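Local coordinates for protein 4-hydroxy-tetrahydrodipicolinate synthase (Aquifex aeolicus, PDB 2EHH) that probably catalyses the condensation of pyruvate with aspartate-beta-semialdehyde through a Schiff base, a step of lysine biosynthesis by the diaminopimelate pathway, at residues T35-C41 with I70-G75; D97-V103 with I127-N133; I157-S163 with F181-D187. One frame throughout, in Å; residues are numbered along the deposited sequence.

Contact 1. Residues T35-C41 with I70-G75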
loop_
_atom_site.group_PDB
_atom_site.type_symbol
_atom_site.label_atom_id
_atom_site.label_comp_id
_atom_site.label_asym_id
_atom_site.label_seq_id
_atom_site.Cartn_x
_atom_site.Cartn_y
_atom_site.Cartn_z
ATOM N N THR A 35 -3.846 -24.103 27.892
ATOM C CA THR A 35 -3.435 -23.947 26.499
ATOM C C THR A 35 -3.528 -25.293 25.772
ATOM O O THR A 35 -3.118 -26.325 26.300
ATOM C CB THR A 35 -2.005 -23.379 26.414
ATOM O OG1 THR A 35 -1.939 -22.167 27.178
ATOM C CG2 THR A 35 -1.633 -23.064 24.969
ATOM N N ASP A 36 -4.078 -25.278 24.561
ATOM C CA ASP A 36 -4.252 -26.504 23.790
ATOM C C ASP A 36 -2.984 -27.012 23.116
ATOM O O ASP A 36 -2.777 -28.222 22.997
ATOM C CB ASP A 36 -5.348 -26.303 22.743
ATOM C CG ASP A 36 -6.697 -26.017 23.367
ATOM O OD1 ASP A 36 -7.210 -26.896 24.093
ATOM O OD2 ASP A 36 -7.244 -24.917 23.142
ATOM N N ALA A 37 -2.129 -26.094 22.678
ATOM C CA ALA A 37 -0.901 -26.496 22.016
ATOM C C ALA A 37 0.159 -25.416 22.083
ATOM O O ALA A 37 -0.143 -24.235 22.255
ATOM C CB ALA A 37 -1.190 -26.846 20.562
ATOM N N ILE A 38 1.409 -25.832 21.936
ATOM C CA ILE A 38 2.518 -24.901 21.963
ATOM C C ILE A 38 3.257 -24.968 20.641
ATOM O O ILE A 38 3.546 -26.051 20.129
ATOM C CB ILE A 38 3.516 -25.227 23.099
ATOM C CG1 ILE A 38 2.821 -25.110 24.455
ATOM C CG2 ILE A 38 4.700 -24.270 23.045
ATOM C CD1 ILE A 38 3.719 -25.434 25.625
ATOM N N LEU A 39 3.525 -23.798 20.076
ATOM C CA LEU A 39 4.272 -23.693 18.834
ATOM C C LEU A 39 5.657 -23.227 19.244
ATOM O O LEU A 39 5.805 -22.140 19.806
ATOM C CB LEU A 39 3.649 -22.648 17.904
ATOM C CG LEU A 39 4.575 -22.098 16.813
ATOM C CD1 LEU A 39 4.931 -23.198 15.830
ATOM C CD2 LEU A 39 3.898 -20.935 16.098
ATOM N N VAL A 40 6.666 -24.051 18.988
ATOM C CA VAL A 40 8.031 -23.677 19.333
ATOM C C VAL A 40 8.832 -23.370 18.070
ATOM O O VAL A 40 8.584 -23.941 17.010
ATOM C CB VAL A 40 8.742 -24.799 20.128
ATOM C CG1 VAL A 40 8.056 -24.990 21.469
ATOM C CG2 VAL A 40 8.719 -26.098 19.337
ATOM N N CYS A 41 9.779 -22.447 18.192
ATOM C CA CYS A 41 10.625 -22.056 17.073
ATOM C C CYS A 41 9.883 -21.332 15.967
ATOM O O CYS A 41 10.198 -21.499 14.791
ATOM C CB CYS A 41 11.336 -23.277 16.500
ATOM S SG CYS A 41 12.400 -24.043 17.705
ATOM N N ILE A 70 0.046 -31.762 26.114
ATOM C CA ILE A 70 -0.413 -30.675 25.256
ATOM C C ILE A 70 0.268 -30.894 23.913
ATOM O O ILE A 70 1.364 -31.454 23.855
ATOM C CB ILE A 70 -0.006 -29.297 25.805
ATOM C CG1 ILE A 70 1.503 -29.264 26.043
ATOM C CG2 ILE A 70 -0.780 -28.994 27.083
ATOM C CD1 ILE A 70 1.995 -27.969 26.632
ATOM N N LYS A 71 -0.377 -30.472 22.834
ATOM C CA LYS A 71 0.211 -30.653 21.516
ATOM C C LYS A 71 1.449 -29.777 21.338
ATOM O O LYS A 71 1.565 -28.702 21.933
ATOM C CB LYS A 71 -0.810 -30.320 20.427
ATOM C CG LYS A 71 -2.053 -31.199 20.423
ATOM C CD LYS A 71 -1.720 -32.639 20.082
ATOM C CE LYS A 71 -2.985 -33.444 19.799
ATOM N NZ LYS A 71 -3.749 -32.897 18.632
ATOM N N VAL A 72 2.379 -30.260 20.525
ATOM C CA VAL A 72 3.597 -29.527 20.243
ATOM C C VAL A 72 3.708 -29.381 18.740
ATOM O O VAL A 72 3.747 -30.373 18.011
ATOM C CB VAL A 72 4.857 -30.256 20.768
ATOM C CG1 VAL A 72 6.108 -29.483 20.359
ATOM C CG2 VAL A 72 4.793 -30.387 22.286
ATOM N N ILE A 73 3.723 -28.131 18.286
ATOM C CA ILE A 73 3.850 -27.813 16.870
ATOM C C ILE A 73 5.231 -27.190 16.689
ATOM O O ILE A 73 5.631 -26.302 17.444
ATOM C CB ILE A 73 2.773 -26.795 16.422
ATOM C CG1 ILE A 73 1.374 -27.343 16.733
ATOM C CG2 ILE A 73 2.900 -26.526 14.930
ATOM C CD1 ILE A 73 0.242 -26.349 16.481
ATOM N N ALA A 74 5.963 -27.646 15.686
ATOM C CA ALA A 74 7.299 -27.126 15.451
ATOM C C ALA A 74 7.399 -26.230 14.224
ATOM O O ALA A 74 6.880 -26.560 13.156
ATOM C CB ALA A 74 8.284 -28.278 15.324
ATOM N N GLY A 75 8.063 -25.090 14.392
ATOM C CA GLY A 75 8.272 -24.186 13.278
ATOM C C GLY A 75 9.437 -24.812 12.539
ATOM O O GLY A 75 10.540 -24.887 13.081
#

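Contact 2. Residues D97-V103 with I127-N133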
loop_
_atom_site.group_PDB
_atom_site.type_symbol
_atom_site.label_atom_id
_atom_site.label_comp_id
_atom_site.label_asym_id
_atom_site.label_seq_id
_atom_site.Cartn_x
_atom_site.Cartn_y
_atom_site.Cartn_z
ATOM N N ASP A 97 3.726 -33.054 17.049
ATOM C CA ASP A 97 2.372 -33.316 16.567
ATOM C C ASP A 97 2.071 -32.652 15.230
ATOM O O ASP A 97 1.187 -33.090 14.491
ATOM C CB ASP A 97 1.350 -32.857 17.602
ATOM C CG ASP A 97 1.547 -33.526 18.941
ATOM O OD1 ASP A 97 2.082 -32.876 19.866
ATOM O OD2 ASP A 97 1.179 -34.711 19.060
ATOM N N GLY A 98 2.806 -31.592 14.918
ATOM C CA GLY A 98 2.592 -30.905 13.659
ATOM C C GLY A 98 3.760 -30.003 13.325
ATOM O O GLY A 98 4.606 -29.735 14.180
ATOM N N ALA A 99 3.811 -29.548 12.078
ATOM C CA ALA A 99 4.877 -28.663 11.626
ATOM C C ALA A 99 4.278 -27.393 11.027
ATOM O O ALA A 99 3.395 -27.462 10.174
ATOM C CB ALA A 99 5.740 -29.367 10.584
ATOM N N LEU A 100 4.753 -26.241 11.496
ATOM C CA LEU A 100 4.296 -24.947 10.993
ATOM C C LEU A 100 5.325 -24.538 9.945
ATOM O O LEU A 100 6.498 -24.339 10.262
ATOM C CB LEU A 100 4.264 -23.908 12.115
ATOM C CG LEU A 100 3.768 -22.513 11.713
ATOM C CD1 LEU A 100 2.266 -22.416 11.958
ATOM C CD2 LEU A 100 4.492 -21.463 12.531
ATOM N N VAL A 101 4.888 -24.423 8.698
ATOM C CA VAL A 101 5.779 -24.080 7.603
ATOM C C VAL A 101 5.417 -22.726 7.023
ATOM O O VAL A 101 4.386 -22.576 6.370
ATOM C CB VAL A 101 5.700 -25.146 6.506
ATOM C CG1 VAL A 101 6.679 -24.824 5.388
ATOM C CG2 VAL A 101 5.990 -26.522 7.113
ATOM N N VAL A 102 6.263 -21.737 7.273
ATOM C CA VAL A 102 5.999 -20.390 6.788
ATOM C C VAL A 102 6.147 -20.280 5.275
ATOM O O VAL A 102 6.924 -21.012 4.652
ATOM C CB VAL A 102 6.945 -19.360 7.473
ATOM C CG1 VAL A 102 8.378 -19.553 6.977
ATOM C CG2 VAL A 102 6.464 -17.937 7.205
ATOM N N VAL A 103 5.365 -19.387 4.679
ATOM C CA VAL A 103 5.460 -19.145 3.247
ATOM C C VAL A 103 6.842 -18.514 3.105
ATOM O O VAL A 103 7.186 -17.612 3.861
ATOM C CB VAL A 103 4.393 -18.123 2.775
ATOM C CG1 VAL A 103 4.710 -17.640 1.365
ATOM C CG2 VAL A 103 3.010 -18.753 2.825
ATOM N N ILE A 127 3.720 -35.815 8.283
ATOM C CA ILE A 127 3.355 -35.128 9.519
ATOM C C ILE A 127 2.357 -34.024 9.184
ATOM O O ILE A 127 2.446 -33.406 8.124
ATOM C CB ILE A 127 4.596 -34.494 10.201
ATOM C CG1 ILE A 127 4.211 -33.919 11.568
ATOM C CG2 ILE A 127 5.173 -33.385 9.322
ATOM C CD1 ILE A 127 5.370 -33.268 12.308
ATOM N N PRO A 128 1.384 -33.768 10.070
ATOM C CA PRO A 128 0.416 -32.709 9.772
ATOM C C PRO A 128 1.143 -31.378 9.583
ATOM O O PRO A 128 1.989 -31.006 10.390
ATOM C CB PRO A 128 -0.487 -32.711 11.002
ATOM C CG PRO A 128 -0.474 -34.161 11.416
ATOM C CD PRO A 128 0.997 -34.509 11.284
ATOM N N ILE A 129 0.806 -30.666 8.515
ATOM C CA ILE A 129 1.447 -29.395 8.217
ATOM C C ILE A 129 0.482 -28.220 8.216
ATOM O O ILE A 129 -0.613 -28.303 7.661
ATOM C CB ILE A 129 2.142 -29.453 6.842
ATOM C CG1 ILE A 129 3.290 -30.464 6.895
ATOM C CG2 ILE A 129 2.649 -28.064 6.442
ATOM C CD1 ILE A 129 3.841 -30.832 5.537
ATOM N N ILE A 130 0.909 -27.130 8.847
ATOM C CA ILE A 130 0.120 -25.905 8.913
ATOM C C ILE A 130 0.853 -24.833 8.117
ATOM O O ILE A 130 1.998 -24.502 8.422
ATOM C CB ILE A 130 -0.027 -25.379 10.362
ATOM C CG1 ILE A 130 -0.572 -26.477 11.274
ATOM C CG2 ILE A 130 -0.961 -24.160 10.382
ATOM C CD1 ILE A 130 -0.671 -26.069 12.738
ATOM N N ILE A 131 0.201 -24.306 7.090
ATOM C CA ILE A 131 0.797 -23.248 6.286
ATOM C C ILE A 131 0.771 -21.969 7.123
ATOM O O ILE A 131 -0.188 -21.721 7.858
ATOM C CB ILE A 131 -0.012 -23.018 4.990
ATOM C CG1 ILE A 131 0.149 -24.223 4.063
ATOM C CG2 ILE A 131 0.457 -21.737 4.297
ATOM C CD1 ILE A 131 -0.801 -24.208 2.871
ATOM N N TYR A 132 1.821 -21.160 7.028
ATOM C CA TYR A 132 1.859 -19.914 7.784
ATOM C C TYR A 132 1.981 -18.747 6.814
ATOM O O TYR A 132 3.038 -18.524 6.219
ATOM C CB TYR A 132 3.031 -19.925 8.778
ATOM C CG TYR A 132 3.171 -18.657 9.599
ATOM C CD1 TYR A 132 2.097 -17.781 9.762
ATOM C CD2 TYR A 132 4.373 -18.350 10.244
ATOM C CE1 TYR A 132 2.214 -16.636 10.543
ATOM C CE2 TYR A 132 4.494 -17.205 11.031
ATOM C CZ TYR A 132 3.410 -16.357 11.175
ATOM O OH TYR A 132 3.509 -15.236 11.971
ATOM N N ASN A 133 0.882 -18.015 6.655
ATOM C CA ASN A 133 0.829 -16.874 5.749
ATOM C C ASN A 133 0.887 -15.566 6.525
ATOM O O ASN A 133 0.023 -15.292 7.360
ATOM C CB ASN A 133 -0.465 -16.927 4.924
ATOM C CG ASN A 133 -0.552 -15.818 3.885
ATOM O OD1 ASN A 133 0.283 -15.729 2.981
ATOM N ND2 ASN A 133 -1.575 -14.974 4.001
#

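Contact 3. Residues I157-S163 with F181-D187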
loop_
_atom_site.group_PDB
_atom_site.type_symbol
_atom_site.label_atom_id
_atom_site.label_comp_id
_atom_site.label_asym_id
_atom_site.label_seq_id
_atom_site.Cartn_x
_atom_site.Cartn_y
_atom_site.Cartn_z
ATOM N N ILE A 157 -1.560 -31.586 4.251
ATOM C CA ILE A 157 -1.686 -30.151 4.510
ATOM C C ILE A 157 -3.103 -29.911 5.024
ATOM O O ILE A 157 -4.069 -29.927 4.259
ATOM C CB ILE A 157 -1.391 -29.366 3.218
ATOM C CG1 ILE A 157 0.071 -29.621 2.819
ATOM C CG2 ILE A 157 -1.648 -27.887 3.422
ATOM C CD1 ILE A 157 0.488 -29.017 1.500
ATOM N N VAL A 158 -3.205 -29.673 6.328
ATOM C CA VAL A 158 -4.498 -29.533 7.000
ATOM C C VAL A 158 -4.940 -28.188 7.555
ATOM O O VAL A 158 -6.083 -28.052 7.995
ATOM C CB VAL A 158 -4.569 -30.523 8.168
ATOM C CG1 VAL A 158 -4.292 -31.935 7.671
ATOM C CG2 VAL A 158 -3.546 -30.132 9.229
ATOM N N ALA A 159 -4.062 -27.197 7.562
ATOM C CA ALA A 159 -4.458 -25.912 8.116
ATOM C C ALA A 159 -3.570 -24.763 7.674
ATOM O O ALA A 159 -2.553 -24.962 7.009
ATOM C CB ALA A 159 -4.459 -25.996 9.628
ATOM N N SER A 160 -3.978 -23.556 8.044
ATOM C CA SER A 160 -3.208 -22.363 7.731
ATOM C C SER A 160 -3.322 -21.342 8.850
ATOM O O SER A 160 -4.416 -21.080 9.358
ATOM C CB SER A 160 -3.690 -21.721 6.428
ATOM O OG SER A 160 -2.924 -20.556 6.139
ATOM N N LYS A 161 -2.183 -20.788 9.254
ATOM C CA LYS A 161 -2.162 -19.749 10.270
ATOM C C LYS A 161 -2.196 -18.475 9.445
ATOM O O LYS A 161 -1.244 -18.170 8.716
ATOM C CB LYS A 161 -0.873 -19.793 11.086
ATOM C CG LYS A 161 -0.751 -18.645 12.080
ATOM C CD LYS A 161 0.633 -18.616 12.744
ATOM C CE LYS A 161 0.752 -17.442 13.712
ATOM N NZ LYS A 161 2.153 -17.237 14.193
ATOM N N GLU A 162 -3.290 -17.735 9.552
ATOM C CA GLU A 162 -3.455 -16.518 8.774
ATOM C C GLU A 162 -3.246 -15.218 9.541
ATOM O O GLU A 162 -4.085 -14.817 10.349
ATOM C CB GLU A 162 -4.845 -16.506 8.130
ATOM C CG GLU A 162 -5.061 -17.562 7.055
ATOM C CD GLU A 162 -4.214 -17.315 5.812
ATOM O OE1 GLU A 162 -3.933 -16.133 5.505
ATOM O OE2 GLU A 162 -3.849 -18.299 5.132
ATOM N N SER A 163 -2.108 -14.576 9.297
ATOM C CA SER A 163 -1.803 -13.291 9.910
ATOM C C SER A 163 -2.067 -12.303 8.783
ATOM O O SER A 163 -1.138 -11.849 8.110
ATOM C CB SER A 163 -0.335 -13.208 10.336
ATOM O OG SER A 163 -0.052 -14.140 11.361
ATOM N N PHE A 181 -10.391 -28.682 6.368
ATOM C CA PHE A 181 -9.280 -27.745 6.503
ATOM C C PHE A 181 -9.537 -26.819 7.683
ATOM O O PHE A 181 -10.679 -26.464 7.960
ATOM C CB PHE A 181 -9.143 -26.918 5.226
ATOM C CG PHE A 181 -7.856 -26.157 5.132
ATOM C CD1 PHE A 181 -6.684 -26.798 4.739
ATOM C CD2 PHE A 181 -7.812 -24.798 5.432
ATOM C CE1 PHE A 181 -5.486 -26.099 4.643
ATOM C CE2 PHE A 181 -6.614 -24.086 5.338
ATOM C CZ PHE A 181 -5.451 -24.737 4.942
ATOM N N SER A 182 -8.481 -26.417 8.375
ATOM C CA SER A 182 -8.651 -25.538 9.520
ATOM C C SER A 182 -7.915 -24.209 9.400
ATOM O O SER A 182 -6.717 -24.172 9.123
ATOM C CB SER A 182 -8.202 -26.259 10.790
ATOM O OG SER A 182 -8.025 -25.342 11.855
ATOM N N VAL A 183 -8.645 -23.118 9.594
ATOM C CA VAL A 183 -8.041 -21.793 9.557
ATOM C C VAL A 183 -7.792 -21.329 10.987
ATOM O O VAL A 183 -8.689 -21.362 11.832
ATOM C CB VAL A 183 -8.949 -20.757 8.872
ATOM C CG1 VAL A 183 -8.319 -19.367 8.981
ATOM C CG2 VAL A 183 -9.161 -21.133 7.415
ATOM N N LEU A 184 -6.567 -20.902 11.260
ATOM C CA LEU A 184 -6.213 -20.419 12.584
ATOM C C LEU A 184 -5.819 -18.953 12.486
ATOM O O LEU A 184 -5.055 -18.567 11.600
ATOM C CB LEU A 184 -5.048 -21.230 13.146
ATOM C CG LEU A 184 -5.332 -22.716 13.398
ATOM C CD1 LEU A 184 -4.037 -23.442 13.723
ATOM C CD2 LEU A 184 -6.328 -22.848 14.541
ATOM N N SER A 185 -6.349 -18.135 13.390
ATOM C CA SER A 185 -6.027 -16.711 13.399
ATOM C C SER A 185 -4.560 -16.507 13.734
ATOM O O SER A 185 -4.033 -17.130 14.657
ATOM C CB SER A 185 -6.871 -15.973 14.436
ATOM O OG SER A 185 -6.433 -14.630 14.571
ATOM N N GLY A 186 -3.904 -15.628 12.984
ATOM C CA GLY A 186 -2.503 -15.346 13.235
ATOM C C GLY A 186 -2.347 -13.982 13.882
ATOM O O GLY A 186 -1.259 -13.413 13.907
ATOM N N ASP A 187 -3.445 -13.456 14.411
ATOM C CA ASP A 187 -3.433 -12.151 15.057
ATOM C C ASP A 187 -4.499 -12.094 16.141
ATOM O O ASP A 187 -5.689 -12.261 15.867
ATOM C CB ASP A 187 -3.651 -11.064 14.005
ATOM C CG ASP A 187 -2.421 -10.848 13.134
ATOM O OD1 ASP A 187 -1.365 -10.445 13.677
ATOM O OD2 ASP A 187 -2.509 -11.090 11.910
#

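Contact 1. Residues T35-C41 with I70-G75
The backbones of I38 and V40 bond to K71, I73 and G75 across two neighbouring parallel strands of the TIM barrel, 37-40 and 71-75, which helix 52-66 joins as a beta-alpha-beta crossover. Both backbone groups of I38 turn to strand 71-75: its N donates to K71 O at 2.9 Å, and its O takes I73 N at 2.8 Å in an almost straight bond (178° at the hydrogen). V40 repeats the pattern, N to I73 O and O to G75 N, both 2.9 Å. The run begins more loosely, K71 N lying 3.3 Å from D36 O. The alternate residues A37 and L39 spend their backbone groups on the other side, on V7 and L9, while V72 N donates to the side-chain OD1 of D97. D36 OD2 accepts from S5 N and meets K215 in a salt bridge. G75 O is buried without a polar partner in the model. With I70 CG1 between its own N and carbonyl carbon (chi1 54°), CD1 reaches over to I38 CD1 on the helix side; their 3.2 Å separation is tighter than van der Waals contact and doubtful. V40 and A74 share that face. L39 CD1 rests on I73 CG2 at 4.0 Å toward the barrel interior, close to I203 and K161. Polarity is thus almost wholly backbone, alternate residues of 37-40 turning to 71-75 and to the V7-L9 side.

Contact 2. Residues D97-V103 with I127-N133
Y132 packs against L100 and V102 on one face of two adjacent parallel strands of the TIM barrel, 98-102 and 129-133, the ends of a beta-alpha-beta unit whose helix is 111-124. Its CB sits 3.6 Å from V102 CA. With CG anti to the backbone N (chi1 179°), the ring then rises past both neighbours: CG passes V102 CG2, and CD2 meets that same V102 CG2 at 3.7 Å and L100 CD2 at 3.9 Å, each oblique to the ring. On the other side CE1 nears S163. The tip enters the active site, where Y132 OH lies close to K161 NZ; Y132 is the predicted proton donor and acceptor, with T43 nearby. Y106 of the second subunit, a predicted member of the proton relay, also packs on V102 and Y132. L100 CD1 continues this face against I130 CG2, whereas V101 CG2 and I129 CG2 pack on the side of helix 111-124. The backbone joins A99, V101 and V103 to P128, I130 and Y132. One bond is skewed: Y132 N approaches V101 O at 3.0 Å from above the carbonyl plane, 46° out of it.

Contact 3. Residues I157-S163 with F181-D187
The strand bearing the predicted Schiff-base lysine, 157-162, runs parallel to 182-185 in the TIM barrel, the two joined through helix 167-177 as a beta-alpha-beta unit. K161 carries the predicted catalytic amine. Its chain leaves with CG anti to the backbone N (chi1 175°) and stays extended to NZ, so that its flank, CE included, runs past G186 CA at 3.9 Å on the interior side. Beneath it the backbones alternate: V158 O takes S182 N, S160 uses both N and O on S182 and L184, and E162 N reaches L184 O at 2.8 Å. The pairing bends at the end, where G186 N stands above the carbonyl plane of E162 O. There S163 OG donates to G186 O at 2.9 Å, and S185 OG accepts D187 N in an ST turn just beyond the pairing. At the opposite end one face of the F181 ring lies over V158 O and A159 CA: A159 CA is 3.8 Å from the ring centroid, 24° off the normal, a CH-pi contact, while I157 O meets the ring edge. On the helix side S160 OG donates to E162 OE2 at 2.6 Å, and E162 OE1 forms a salt bridge with R169 NE and accepts from N133 ND2, so the buried carboxylate is probably kept ionised. Strand 129-133 borders 157-162 on the other side, with I130 against A159, and 201-204 follows 182-185, with I203 against K161 and L184. Outside, helices 144-153 and 167-177 cover F181 and E162 through M147, A151 and I173.

Overall arrangement
The three contacts come one after another along the chain, each a beta-alpha-beta pair, and together supply strands two to seven of one closed eight-stranded parallel barrel. Contacts 1 and 2, with centres about 11 Å apart, adjoin where strand 71-75 meets 98-102, through A74 O and L100 N and through D97. Contacts 2 and 3, about 9 Å between centres, join where 129-133 meets 157-162, with the backbone of I131 bonded to A159 and K161. Contacts 1 and 3 do not touch, their nearest atoms about 5 Å apart. The barrel interior brings L39, Y132 and K161 together, consistent with an active site assembled from several strands.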